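Local coordinates for protein DNA helicase RecQ (Deinococcus radiodurans, PDB 4Q48) that probably couples ATP hydrolysis to the unwinding of duplex DNA in the 3'-5' direction, as a zinc-containing RecQ helicase acting in DNA repair and recombination, at residues A[123-128]-A[165-170]; A[140-145]-A[169-174]; A[147-152]-A[156-161]; A[184-189]-A[365-370]. All coordinates share one frame; numbering follows the deposited sequence.

Interaction 1 (A[123-128]-A[165-170]); sequences ERLLMP and SVLAER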
loop_
_atom_site.group_PDB
_atom_site.type_symbol
_atom_site.label_atom_id
_atom_site.label_comp_id
_atom_site.label_asym_id
_atom_site.label_seq_id
_atom_site.Cartn_x
_atom_site.Cartn_y
_atom_site.Cartn_z
ATOM N N GLU A 123 -1.181 0.924 23.626
ATOM C CA GLU A 123 -1.876 0.594 24.862
ATOM C C GLU A 123 -1.175 1.294 26.030
ATOM O O GLU A 123 -1.823 1.917 26.873
ATOM C CB GLU A 123 -1.929 -0.939 25.028
ATOM C CG GLU A 123 -1.965 -1.457 26.442
ATOM C CD GLU A 123 -0.580 -1.549 27.061
ATOM O OE1 GLU A 123 0.408 -1.707 26.303
ATOM O OE2 GLU A 123 -0.484 -1.450 28.304
ATOM N N ARG A 124 0.152 1.199 26.071
ATOM C CA ARG A 124 0.899 1.912 27.095
ATOM C C ARG A 124 0.803 3.437 26.910
ATOM O O ARG A 124 0.530 4.149 27.864
ATOM C CB ARG A 124 2.362 1.472 27.092
ATOM C CG ARG A 124 3.086 1.761 28.390
ATOM C CD ARG A 124 2.533 0.887 29.483
ATOM N NE ARG A 124 3.233 1.082 30.740
ATOM C CZ ARG A 124 3.009 0.346 31.817
ATOM N NH1 ARG A 124 2.110 -0.629 31.762
ATOM N NH2 ARG A 124 3.685 0.574 32.936
ATOM N N LEU A 125 1.016 3.926 25.689
ATOM C CA LEU A 125 1.097 5.356 25.420
ATOM C C LEU A 125 -0.149 6.143 25.807
ATOM O O LEU A 125 -0.055 7.248 26.347
ATOM C CB LEU A 125 1.389 5.613 23.946
ATOM C CG LEU A 125 1.279 7.085 23.543
ATOM C CD1 LEU A 125 2.439 7.847 24.131
ATOM C CD2 LEU A 125 1.242 7.291 22.028
ATOM N N LEU A 126 -1.323 5.582 25.548
ATOM C CA LEU A 126 -2.539 6.378 25.666
ATOM C C LEU A 126 -3.042 6.432 27.097
ATOM O O LEU A 126 -3.954 7.205 27.402
ATOM C CB LEU A 126 -3.621 5.840 24.721
ATOM C CG LEU A 126 -3.273 5.954 23.238
ATOM C CD1 LEU A 126 -3.971 4.885 22.422
ATOM C CD2 LEU A 126 -3.646 7.328 22.739
ATOM N N MET A 127 -2.451 5.615 27.967
ATOM C CA MET A 127 -2.767 5.645 29.399
ATOM C C MET A 127 -2.484 7.051 29.979
ATOM O O MET A 127 -1.396 7.632 29.740
ATOM C CB MET A 127 -1.952 4.601 30.168
ATOM C CG MET A 127 -2.315 3.151 29.946
ATOM S SD MET A 127 -1.188 2.094 30.895
ATOM C CE MET A 127 -2.076 0.526 30.851
ATOM N N PRO A 128 -3.447 7.606 30.749
ATOM C CA PRO A 128 -3.336 8.992 31.239
ATOM C C PRO A 128 -2.050 9.213 32.038
ATOM O O PRO A 128 -1.406 10.257 31.946
ATOM C CB PRO A 128 -4.578 9.153 32.128
ATOM C CG PRO A 128 -5.535 8.104 31.648
ATOM C CD PRO A 128 -4.651 6.939 31.275
ATOM N N SER A 165 -5.104 10.855 18.117
ATOM C CA SER A 165 -5.551 12.242 18.124
ATOM C C SER A 165 -4.755 13.045 19.131
ATOM O O SER A 165 -4.334 14.171 18.865
ATOM C CB SER A 165 -7.037 12.333 18.477
ATOM O OG SER A 165 -7.789 11.299 17.868
ATOM N N VAL A 166 -4.554 12.422 20.287
ATOM C CA VAL A 166 -4.086 13.076 21.498
ATOM C C VAL A 166 -2.635 13.585 21.446
ATOM O O VAL A 166 -2.294 14.513 22.158
ATOM C CB VAL A 166 -4.248 12.108 22.708
ATOM C CG1 VAL A 166 -3.024 11.217 22.859
ATOM C CG2 VAL A 166 -4.509 12.864 23.990
ATOM N N LEU A 167 -1.787 13.022 20.596
ATOM C CA LEU A 167 -0.409 13.494 20.555
ATOM C C LEU A 167 -0.372 14.945 20.126
ATOM O O LEU A 167 0.344 15.748 20.717
ATOM C CB LEU A 167 0.464 12.662 19.620
ATOM C CG LEU A 167 0.656 11.214 20.066
ATOM C CD1 LEU A 167 1.662 10.535 19.155
ATOM C CD2 LEU A 167 1.022 11.072 21.546
ATOM N N ALA A 168 -1.127 15.283 19.090
ATOM C CA ALA A 168 -1.187 16.664 18.630
ATOM C C ALA A 168 -1.848 17.600 19.659
ATOM O O ALA A 168 -1.604 18.809 19.643
ATOM C CB ALA A 168 -1.902 16.736 17.313
ATOM N N GLU A 169 -2.701 17.062 20.530
ATOM C CA GLU A 169 -3.314 17.886 21.579
ATOM C C GLU A 169 -2.353 18.218 22.702
ATOM O O GLU A 169 -1.969 19.361 22.891
ATOM C CB GLU A 169 -4.536 17.200 22.180
ATOM C CG GLU A 169 -5.862 17.694 21.636
ATOM C CD GLU A 169 -6.944 16.626 21.686
ATOM O OE1 GLU A 169 -7.216 15.982 20.632
ATOM O OE2 GLU A 169 -7.509 16.428 22.790
ATOM N N ARG A 170 -1.927 17.191 23.422
ATOM C CA ARG A 170 -1.156 17.393 24.633
ATOM C C ARG A 170 0.284 17.794 24.355
ATOM O O ARG A 170 0.964 18.308 25.253
ATOM C CB ARG A 170 -1.247 16.150 25.525
ATOM C CG ARG A 170 -2.542 16.198 26.327
ATOM C CD ARG A 170 -2.745 15.080 27.306
ATOM N NE ARG A 170 -1.848 15.205 28.432
ATOM C CZ ARG A 170 -1.881 14.423 29.506
ATOM N NH1 ARG A 170 -2.780 13.457 29.607
ATOM N NH2 ARG A 170 -1.001 14.601 30.484
#
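Leu125 and Leu167 reach each other through different first torsions. In Leu125 the CG lies opposite the backbone nitrogen (chi1 171°). In Leu167 it lies opposite the carbonyl carbon (chi1 -65°). One branch of each meets the other, Leu125 CD2 lying 3.8 Å from Leu167 CD2. The contact belongs to the first RecA-like domain of the helicase, the DEAD/DEAH box part. It joins residues 125-128 to helix 165-170, on one side of the parallel sheet. The two leucines are buried. Leu167 also rests on Phe142 and Ile144 of strand 139-145, and Leu125 touches Leu134 of helix 128-135. A second apolar pair lies nearer the surface. Here Leu126 CD2 stands 3.9 Å from Val166 CG1, and the two side chains run at a slant to each other. No hydrogen bond links the two segments, so packing of methyl groups carries the contact. At its margin the Arg170 chain bends at chi3 and sends its guanidinium past Pro128. The charge is met elsewhere, by a salt bridge from NH2 to Asp132 in helix 128-135. The other terminal nitrogen, Arg170 NH1, lies 4.2 Å from Pro128 O.

Interaction 2 (A[140-145]-A[169-174]); sequences ALFAID and ERFPEL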
loop_
_atom_site.group_PDB
_atom_site.type_symbol
_atom_site.label_atom_id
_atom_site.label_comp_id
_atom_site.label_asym_id
_atom_site.label_seq_id
_atom_site.Cartn_x
_atom_site.Cartn_y
_atom_site.Cartn_z
ATOM N N ALA A 140 12.307 14.136 22.037
ATOM C CA ALA A 140 12.711 14.714 20.758
ATOM C C ALA A 140 11.563 14.723 19.735
ATOM O O ALA A 140 11.459 15.663 18.959
ATOM C CB ALA A 140 13.912 13.976 20.198
ATOM N N LEU A 141 10.711 13.695 19.731
ATOM C CA LEU A 141 9.582 13.656 18.798
ATOM C C LEU A 141 8.659 12.482 19.051
ATOM O O LEU A 141 8.916 11.641 19.903
ATOM C CB LEU A 141 10.082 13.587 17.353
ATOM C CG LEU A 141 10.994 12.385 17.044
ATOM C CD1 LEU A 141 10.199 11.216 16.393
ATOM C CD2 LEU A 141 12.199 12.793 16.202
ATOM N N PHE A 142 7.571 12.450 18.296
ATOM C CA PHE A 142 6.727 11.268 18.165
ATOM C C PHE A 142 6.787 10.727 16.741
ATOM O O PHE A 142 6.511 11.468 15.788
ATOM C CB PHE A 142 5.287 11.600 18.512
ATOM C CG PHE A 142 5.061 11.891 19.950
ATOM C CD1 PHE A 142 5.069 10.868 20.882
ATOM C CD2 PHE A 142 4.865 13.196 20.387
ATOM C CE1 PHE A 142 4.843 11.132 22.239
ATOM C CE2 PHE A 142 4.657 13.470 21.720
ATOM C CZ PHE A 142 4.645 12.430 22.654
ATOM N N ALA A 143 7.140 9.449 16.589
ATOM C CA ALA A 143 7.007 8.761 15.291
ATOM C C ALA A 143 5.895 7.761 15.377
ATOM O O ALA A 143 5.976 6.804 16.161
ATOM C CB ALA A 143 8.273 8.075 14.908
ATOM N N ILE A 144 4.851 7.973 14.580
ATOM C CA ILE A 144 3.765 6.998 14.480
ATOM C C ILE A 144 4.019 6.070 13.279
ATOM O O ILE A 144 3.827 6.456 12.121
ATOM C CB ILE A 144 2.394 7.689 14.374
ATOM C CG1 ILE A 144 2.075 8.440 15.669
ATOM C CG2 ILE A 144 1.297 6.687 14.186
ATOM C CD1 ILE A 144 2.289 9.949 15.594
ATOM N N ASP A 145 4.515 4.864 13.568
ATOM C CA ASP A 145 4.773 3.875 12.526
ATOM C C ASP A 145 3.514 3.068 12.264
ATOM O O ASP A 145 2.698 2.862 13.174
ATOM C CB ASP A 145 5.920 2.930 12.895
ATOM C CG ASP A 145 6.651 2.400 11.660
ATOM O OD1 ASP A 145 6.010 2.321 10.578
ATOM O OD2 ASP A 145 7.859 2.071 11.765
ATOM N N GLU A 169 -2.701 17.062 20.530
ATOM C CA GLU A 169 -3.314 17.886 21.579
ATOM C C GLU A 169 -2.353 18.218 22.702
ATOM O O GLU A 169 -1.969 19.361 22.891
ATOM C CB GLU A 169 -4.536 17.200 22.180
ATOM C CG GLU A 169 -5.862 17.694 21.636
ATOM C CD GLU A 169 -6.944 16.626 21.686
ATOM O OE1 GLU A 169 -7.216 15.982 20.632
ATOM O OE2 GLU A 169 -7.509 16.428 22.790
ATOM N N ARG A 170 -1.927 17.191 23.422
ATOM C CA ARG A 170 -1.156 17.393 24.633
ATOM C C ARG A 170 0.284 17.794 24.355
ATOM O O ARG A 170 0.964 18.308 25.253
ATOM C CB ARG A 170 -1.247 16.150 25.525
ATOM C CG ARG A 170 -2.542 16.198 26.327
ATOM C CD ARG A 170 -2.745 15.080 27.306
ATOM N NE ARG A 170 -1.848 15.205 28.432
ATOM C CZ ARG A 170 -1.881 14.423 29.506
ATOM N NH1 ARG A 170 -2.780 13.457 29.607
ATOM N NH2 ARG A 170 -1.001 14.601 30.484
ATOM N N PHE A 171 0.738 17.592 23.119
ATOM C CA PHE A 171 2.105 17.944 22.730
ATOM C C PHE A 171 2.166 18.618 21.376
ATOM O O PHE A 171 2.767 18.071 20.458
ATOM C CB PHE A 171 3.006 16.699 22.682
ATOM C CG PHE A 171 2.906 15.829 23.897
ATOM C CD1 PHE A 171 1.958 14.834 23.968
ATOM C CD2 PHE A 171 3.756 16.024 24.967
ATOM C CE1 PHE A 171 1.863 14.052 25.081
ATOM C CE2 PHE A 171 3.668 15.255 26.078
ATOM C CZ PHE A 171 2.725 14.263 26.145
ATOM N N PRO A 172 1.554 19.803 21.238
ATOM C CA PRO A 172 1.563 20.499 19.942
ATOM C C PRO A 172 2.964 20.880 19.487
ATOM O O PRO A 172 3.288 20.871 18.303
ATOM C CB PRO A 172 0.742 21.759 20.213
ATOM C CG PRO A 172 -0.061 21.445 21.434
ATOM C CD PRO A 172 0.813 20.562 22.258
ATOM N N GLU A 173 3.795 21.224 20.456
ATOM C CA GLU A 173 5.108 21.768 20.167
ATOM C C GLU A 173 6.092 20.717 19.685
ATOM O O GLU A 173 7.095 21.063 19.064
ATOM C CB GLU A 173 5.647 22.491 21.411
ATOM C CG GLU A 173 6.203 21.562 22.485
ATOM C CD GLU A 173 5.125 20.745 23.219
ATOM O OE1 GLU A 173 3.896 20.968 22.989
ATOM O OE2 GLU A 173 5.528 19.875 24.045
ATOM N N LEU A 174 5.835 19.444 19.993
ATOM C CA LEU A 174 6.714 18.354 19.533
ATOM C C LEU A 174 6.356 17.852 18.131
ATOM O O LEU A 174 5.174 17.692 17.805
ATOM C CB LEU A 174 6.677 17.188 20.515
ATOM C CG LEU A 174 7.238 17.477 21.912
ATOM C CD1 LEU A 174 7.147 16.241 22.790
ATOM C CD2 LEU A 174 8.656 18.027 21.878
#
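Phe171 offers one ring face to Phe142, whose CZ sits 3.8 Å above the Phe171 plane and is displaced toward the rim. Seen from the other ring, the approach is at the edge: Phe171 CG lies near the plane of Phe142, 3.7 Å from its CE2. The planes are inclined at 59° and the centroids are 5.1 Å apart, an oblique pairing of two buried rings. CE2 of Phe142 also meets Leu174 CD1 at 3.9 Å, which puts this corner of the ring between Phe171 and Leu174. Both partners follow the end of helix 165-170, where Phe171 is the first residue to leave helical geometry. Phe171 CG lies opposite its carbonyl carbon (chi1 -49°), which helps turn the ring toward the strand. Leu131, Leu134 and Glu135 of helix 128-135 also touch the Phe171 side chain. An alanine in place of Phe171 would remove the face under Phe142 CZ and would probably open a gap between strand 139-145 and helix 128-135. Backbone bonds from Phe142 to Pro175 and Val177 place it beside strand 176-180. The chain runs from strand 139-145 through helix 165-170 to strand 176-180, the beta-alpha-beta crossover of a RecA-like helicase domain.

Interaction 3 (A[147-152]-A[156-161]); sequences AHCVSQ and DFRPEY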
loop_
_atom_site.group_PDB
_atom_site.type_symbol
_atom_site.label_atom_id
_atom_site.label_comp_id
_atom_site.label_asym_id
_atom_site.label_seq_id
_atom_site.Cartn_x
_atom_site.Cartn_y
_atom_site.Cartn_z
ATOM N N ALA A 147 0.997 4.111 10.402
ATOM C CA ALA A 147 -0.041 5.103 10.679
ATOM C C ALA A 147 -1.418 4.715 10.126
ATOM O O ALA A 147 -2.461 5.223 10.570
ATOM C CB ALA A 147 0.375 6.442 10.127
ATOM N N HIS A 148 -1.413 3.836 9.130
ATOM C CA HIS A 148 -2.630 3.442 8.444
ATOM C C HIS A 148 -3.678 2.872 9.393
ATOM O O HIS A 148 -4.874 2.979 9.121
ATOM C CB HIS A 148 -2.308 2.410 7.362
ATOM C CG HIS A 148 -1.554 1.216 7.865
ATOM N ND1 HIS A 148 -0.213 1.015 7.606
ATOM C CD2 HIS A 148 -1.956 0.155 8.604
ATOM C CE1 HIS A 148 0.176 -0.118 8.166
ATOM N NE2 HIS A 148 -0.863 -0.661 8.774
ATOM N N CYS A 149 -3.242 2.344 10.534
ATOM C CA CYS A 149 -4.154 1.657 11.443
ATOM C C CYS A 149 -5.269 2.529 12.002
ATOM O O CYS A 149 -6.244 2.010 12.534
ATOM C CB CYS A 149 -3.391 1.037 12.606
ATOM S SG CYS A 149 -2.510 -0.463 12.215
ATOM N N VAL A 150 -5.107 3.845 11.924
ATOM C CA VAL A 150 -6.148 4.765 12.372
ATOM C C VAL A 150 -7.394 4.646 11.483
ATOM O O VAL A 150 -8.518 4.840 11.942
ATOM C CB VAL A 150 -5.643 6.233 12.393
ATOM C CG1 VAL A 150 -4.442 6.355 13.308
ATOM C CG2 VAL A 150 -5.291 6.728 10.994
ATOM N N SER A 151 -7.177 4.295 10.217
ATOM C CA SER A 151 -8.223 4.250 9.196
ATOM C C SER A 151 -9.083 2.994 9.228
ATOM O O SER A 151 -8.575 1.896 9.479
ATOM C CB SER A 151 -7.594 4.371 7.804
ATOM O OG SER A 151 -8.587 4.480 6.804
ATOM N N GLN A 152 -10.387 3.168 8.998
ATOM C CA GLN A 152 -11.289 2.036 8.767
ATOM C C GLN A 152 -10.839 1.332 7.488
ATOM O O GLN A 152 -11.082 0.142 7.300
ATOM C CB GLN A 152 -12.752 2.483 8.618
ATOM C CG GLN A 152 -13.014 3.234 7.302
ATOM C CD GLN A 152 -14.096 4.307 7.370
ATOM O OE1 GLN A 152 -14.031 5.235 8.188
ATOM N NE2 GLN A 152 -15.082 4.204 6.477
ATOM N N ASP A 156 -5.073 -2.966 8.918
ATOM C CA ASP A 156 -5.624 -3.383 10.192
ATOM C C ASP A 156 -6.073 -2.155 10.950
ATOM O O ASP A 156 -5.254 -1.386 11.442
ATOM C CB ASP A 156 -4.608 -4.161 11.046
ATOM C CG ASP A 156 -3.788 -5.177 10.245
ATOM O OD1 ASP A 156 -4.312 -5.756 9.263
ATOM O OD2 ASP A 156 -2.616 -5.415 10.627
ATOM N N PHE A 157 -7.378 -1.962 11.043
ATOM C CA PHE A 157 -7.879 -0.893 11.880
ATOM C C PHE A 157 -7.557 -1.318 13.306
ATOM O O PHE A 157 -7.304 -2.489 13.558
ATOM C CB PHE A 157 -9.382 -0.667 11.669
ATOM C CG PHE A 157 -9.981 0.376 12.570
ATOM C CD1 PHE A 157 -9.777 1.729 12.321
ATOM C CD2 PHE A 157 -10.753 0.007 13.665
ATOM C CE1 PHE A 157 -10.338 2.689 13.140
ATOM C CE2 PHE A 157 -11.317 0.976 14.498
ATOM C CZ PHE A 157 -11.108 2.309 14.232
ATOM N N ARG A 158 -7.485 -0.363 14.222
ATOM C CA ARG A 158 -7.323 -0.681 15.632
ATOM C C ARG A 158 -8.058 0.412 16.370
ATOM O O ARG A 158 -8.036 1.570 15.945
ATOM C CB ARG A 158 -5.850 -0.741 16.036
ATOM C CG ARG A 158 -5.073 -1.973 15.525
ATOM C CD ARG A 158 -3.588 -1.825 15.824
ATOM N NE ARG A 158 -2.889 -3.095 15.998
ATOM C CZ ARG A 158 -2.304 -3.764 15.010
ATOM N NH1 ARG A 158 -2.326 -3.273 13.779
ATOM N NH2 ARG A 158 -1.676 -4.908 15.253
ATOM N N PRO A 159 -8.745 0.059 17.462
ATOM C CA PRO A 159 -9.530 1.087 18.157
ATOM C C PRO A 159 -8.603 2.029 18.923
ATOM O O PRO A 159 -8.906 3.216 19.085
ATOM C CB PRO A 159 -10.430 0.275 19.102
ATOM C CG PRO A 159 -10.322 -1.152 18.626
ATOM C CD PRO A 159 -8.947 -1.274 18.043
ATOM N N GLU A 160 -7.463 1.479 19.348
ATOM C CA GLU A 160 -6.397 2.233 19.994
ATOM C C GLU A 160 -5.966 3.345 19.058
ATOM O O GLU A 160 -6.011 4.525 19.405
ATOM C CB GLU A 160 -5.187 1.335 20.295
ATOM C CG GLU A 160 -5.484 -0.033 20.909
ATOM C CD GLU A 160 -4.258 -0.961 20.901
ATOM O OE1 GLU A 160 -3.623 -1.137 21.974
ATOM O OE2 GLU A 160 -3.911 -1.480 19.808
ATOM N N TYR A 161 -5.557 2.949 17.858
ATOM C CA TYR A 161 -4.904 3.860 16.935
ATOM C C TYR A 161 -5.659 5.148 16.595
ATOM O O TYR A 161 -5.017 6.158 16.329
ATOM C CB TYR A 161 -4.521 3.112 15.647
ATOM C CG TYR A 161 -3.041 2.796 15.648
ATOM C CD1 TYR A 161 -2.487 1.962 16.613
ATOM C CD2 TYR A 161 -2.177 3.425 14.746
ATOM C CE1 TYR A 161 -1.117 1.717 16.645
ATOM C CE2 TYR A 161 -0.809 3.191 14.773
ATOM C CZ TYR A 161 -0.277 2.339 15.730
ATOM O OH TYR A 161 1.093 2.106 15.760
#
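Cys149 and Phe157 bring the two backbones within 4.5 Å, CA to CA. Residues 147-150 form a short 3-10 turn, and residues 156-161 fold back over it with little regular structure. A weak hydrogen bond ties them, from Arg158 N to Cys149 O, 3.2 Å long and bent to 135° at the hydrogen. Ala147 and His148 end the DEAH box (motif II), and the aromatic-rich loop of RecQ helicases follows. In relatives that loop links DNA binding to ATP hydrolysis, and the same role is probable here. The His148 side chain is about 7 Å from that of Lys52, which binds ADP in another structure of this protein; no nucleotide is present here. His148 ND1 is hydrogen-bonded to Thr180. Phe157 CG stands opposite the backbone nitrogen (chi1 177°), which helps set the ring edge against residues 147-152, with Ser151 O in the ring plane. Val150 O is near the same edge. Cys149 CB packs over one face of the Tyr161 ring, while Val150 CG1 meets that ring at its edge, 4.0 Å from CD2. The Tyr161 hydroxyl is hydrogen-bonded to Asp145 O. Arg158 runs extended from CG to NE alongside Cys149. Its NH1 makes a long salt bridge to Asp156 OD2, at 3.8 Å. Above the Tyr161 ring, Cys149 SG lies 4.7 Å from the centroid and 11° off the normal, a sulfur-aromatic contact.

Interaction 4 (A[184-189]-A[365-370]); sequences DERTRA and EASKLD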
loop_
_atom_site.group_PDB
_atom_site.type_symbol
_atom_site.label_atom_id
_atom_site.label_comp_id
_atom_site.label_asym_id
_atom_site.label_seq_id
_atom_site.Cartn_x
_atom_site.Cartn_y
_atom_site.Cartn_z
ATOM N N ASP A 184 -3.018 3.549 0.567
ATOM C CA ASP A 184 -4.393 3.709 0.082
ATOM C C ASP A 184 -4.870 5.178 0.179
ATOM O O ASP A 184 -4.629 5.862 1.173
ATOM C CB ASP A 184 -5.324 2.765 0.848
ATOM C CG ASP A 184 -6.607 2.474 0.102
ATOM O OD1 ASP A 184 -6.883 3.165 -0.891
ATOM O OD2 ASP A 184 -7.338 1.543 0.497
ATOM N N GLU A 185 -5.513 5.658 -0.883
ATOM C CA GLU A 185 -5.757 7.081 -1.099
ATOM C C GLU A 185 -6.775 7.655 -0.122
ATOM O O GLU A 185 -6.595 8.761 0.384
ATOM C CB GLU A 185 -6.239 7.264 -2.540
ATOM C CG GLU A 185 -6.641 8.647 -3.003
ATOM C CD GLU A 185 -7.409 8.578 -4.334
ATOM O OE1 GLU A 185 -7.219 7.594 -5.100
ATOM O OE2 GLU A 185 -8.208 9.500 -4.623
ATOM N N ARG A 186 -7.830 6.897 0.154
ATOM C CA ARG A 186 -8.695 7.106 1.322
ATOM C C ARG A 186 -8.030 6.951 2.683
ATOM O O ARG A 186 -8.506 7.498 3.683
ATOM C CB ARG A 186 -9.916 6.189 1.227
ATOM C CG ARG A 186 -10.995 6.804 0.344
ATOM C CD ARG A 186 -12.134 5.856 0.057
ATOM N NE ARG A 186 -11.608 4.608 -0.478
ATOM C CZ ARG A 186 -12.355 3.625 -0.961
ATOM N NH1 ARG A 186 -13.676 3.746 -0.985
ATOM N NH2 ARG A 186 -11.774 2.531 -1.434
ATOM N N THR A 187 -6.967 6.163 2.730
ATOM C CA THR A 187 -6.216 5.969 3.964
ATOM C C THR A 187 -5.212 7.099 4.208
ATOM O O THR A 187 -5.083 7.582 5.331
ATOM C CB THR A 187 -5.483 4.627 3.947
ATOM O OG1 THR A 187 -6.387 3.602 3.506
ATOM C CG2 THR A 187 -4.954 4.302 5.337
ATOM N N ARG A 188 -4.538 7.540 3.148
ATOM C CA ARG A 188 -3.643 8.696 3.219
ATOM C C ARG A 188 -4.399 9.909 3.753
ATOM O O ARG A 188 -3.850 10.729 4.486
ATOM C CB ARG A 188 -3.078 9.013 1.832
ATOM C CG ARG A 188 -2.179 7.946 1.246
ATOM C CD ARG A 188 -1.295 8.535 0.166
ATOM N NE ARG A 188 -2.101 8.932 -0.992
ATOM C CZ ARG A 188 -2.459 8.093 -1.965
ATOM N NH1 ARG A 188 -2.057 6.835 -1.930
ATOM N NH2 ARG A 188 -3.199 8.504 -2.991
ATOM N N ALA A 189 -5.662 10.019 3.359
ATOM C CA ALA A 189 -6.489 11.140 3.753
ATOM C C ALA A 189 -6.874 11.084 5.235
ATOM O O ALA A 189 -6.922 12.113 5.911
ATOM C CB ALA A 189 -7.731 11.186 2.871
ATOM N N GLU A 365 -13.416 -4.342 1.670
ATOM C CA GLU A 365 -13.086 -5.514 0.843
ATOM C C GLU A 365 -13.582 -5.363 -0.619
ATOM O O GLU A 365 -13.000 -5.914 -1.548
ATOM C CB GLU A 365 -13.651 -6.808 1.463
ATOM C CG GLU A 365 -13.027 -7.252 2.815
ATOM C CD GLU A 365 -11.492 -7.447 2.791
ATOM O OE1 GLU A 365 -10.945 -7.973 1.790
ATOM O OE2 GLU A 365 -10.823 -7.074 3.791
ATOM N N ALA A 366 -14.651 -4.606 -0.821
ATOM C CA ALA A 366 -15.201 -4.425 -2.148
ATOM C C ALA A 366 -14.382 -3.431 -2.976
ATOM O O ALA A 366 -14.300 -3.559 -4.204
ATOM C CB ALA A 366 -16.659 -3.964 -2.064
ATOM N N SER A 367 -13.824 -2.409 -2.333
ATOM C CA SER A 367 -12.974 -1.500 -3.079
ATOM C C SER A 367 -11.577 -2.106 -3.215
ATOM O O SER A 367 -10.894 -1.847 -4.211
ATOM C CB SER A 367 -12.898 -0.129 -2.434
ATOM O OG SER A 367 -12.429 -0.247 -1.126
ATOM N N LYS A 368 -11.149 -2.898 -2.224
ATOM C CA LYS A 368 -9.871 -3.600 -2.333
ATOM C C LYS A 368 -9.861 -4.368 -3.622
ATOM O O LYS A 368 -8.921 -4.259 -4.406
ATOM C CB LYS A 368 -9.632 -4.569 -1.173
ATOM C CG LYS A 368 -9.243 -3.946 0.155
ATOM C CD LYS A 368 -8.255 -2.788 -0.005
ATOM C CE LYS A 368 -7.807 -2.227 1.355
ATOM N NZ LYS A 368 -6.782 -1.143 1.232
ATOM N N LEU A 369 -10.943 -5.112 -3.840
ATOM C CA LEU A 369 -11.129 -5.938 -5.023
ATOM C C LEU A 369 -11.252 -5.091 -6.286
ATOM O O LEU A 369 -10.745 -5.468 -7.336
ATOM C CB LEU A 369 -12.365 -6.822 -4.867
ATOM C CG LEU A 369 -12.727 -7.572 -6.148
ATOM C CD1 LEU A 369 -11.628 -8.578 -6.455
ATOM C CD2 LEU A 369 -14.082 -8.216 -6.078
ATOM N N ASP A 370 -11.957 -3.965 -6.193
ATOM C CA ASP A 370 -12.135 -3.089 -7.351
ATOM C C ASP A 370 -10.791 -2.518 -7.779
ATOM O O ASP A 370 -10.495 -2.399 -8.972
ATOM C CB ASP A 370 -13.110 -1.953 -7.046
ATOM C CG ASP A 370 -13.263 -0.983 -8.222
ATOM O OD1 ASP A 370 -13.982 -1.289 -9.229
ATOM O OD2 ASP A 370 -12.617 0.096 -8.138
#
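Asp184 and Lys368 form a buried salt bridge, with a hydrogen bond of 2.8 Å from Lys368 NZ to Asp184 OD2. The ammonium meets the anti side of the oxygen and stands 33° out of the carboxylate plane. Beside it, Arg186 brings NH2 to 2.9 Å from Ser367 OG, and Ser367 CB lies in the guanidinium plane at its edge. The Lys368 chain bends at chi2 (-41°) and is extended beyond, which carries NZ across to the aspartate. That nitrogen has further partners, a salt bridge to Glu318 and a hydrogen bond to Tyr389. Two carboxylates and a hydroxyl around one amine would favour its positive charge. The contact is an interdomain one within the RecQ catalytic core. Helix 185-194 belongs to the first RecA-like domain, and helix 359-376 to the zinc-binding domain. Asp184 stands at the N-cap position before helix 185-194, but its side chain makes no capping bond; OD1 takes a weak bond from the adjacent Glu185 N (2.8 Å). With an alanine in place of Asp184, Lys368 would probably keep Glu318 and Tyr389 but lose its charge partner on the first domain. Farther out, Ser367 OG is hydrogen-bonded to Val364 O of its own helix. Arg186 is held by a salt bridge from NH1 to Asp486, and its guanidinium makes a cation-pi contact with Trp153, a residue of the aromatic-rich loop.

How the interactions relate
Interactions 1 and 2 share helix 165-170 and are mainly apolar. Interaction 2 is buried, while interaction 1 runs from a buried pair of leucines to the surface. They touch through Leu167, whose CD1 is 3.7 Å from Ile144 CD1. Interaction 3 is nested inside the chain loops that both of them close. It is partly buried and mixes backbone, aromatic and sulfur contacts near the nucleotide site. It is also hydrogen-bonded to the end of strand 139-145. Interaction 4 is partly buried and is the one in which a salt bridge crosses between the segments. It stays about 12 Å from interaction 1 by nearest atoms, but Thr187 CG2 packs 3.6 Å from Ser151 CB of interaction 3.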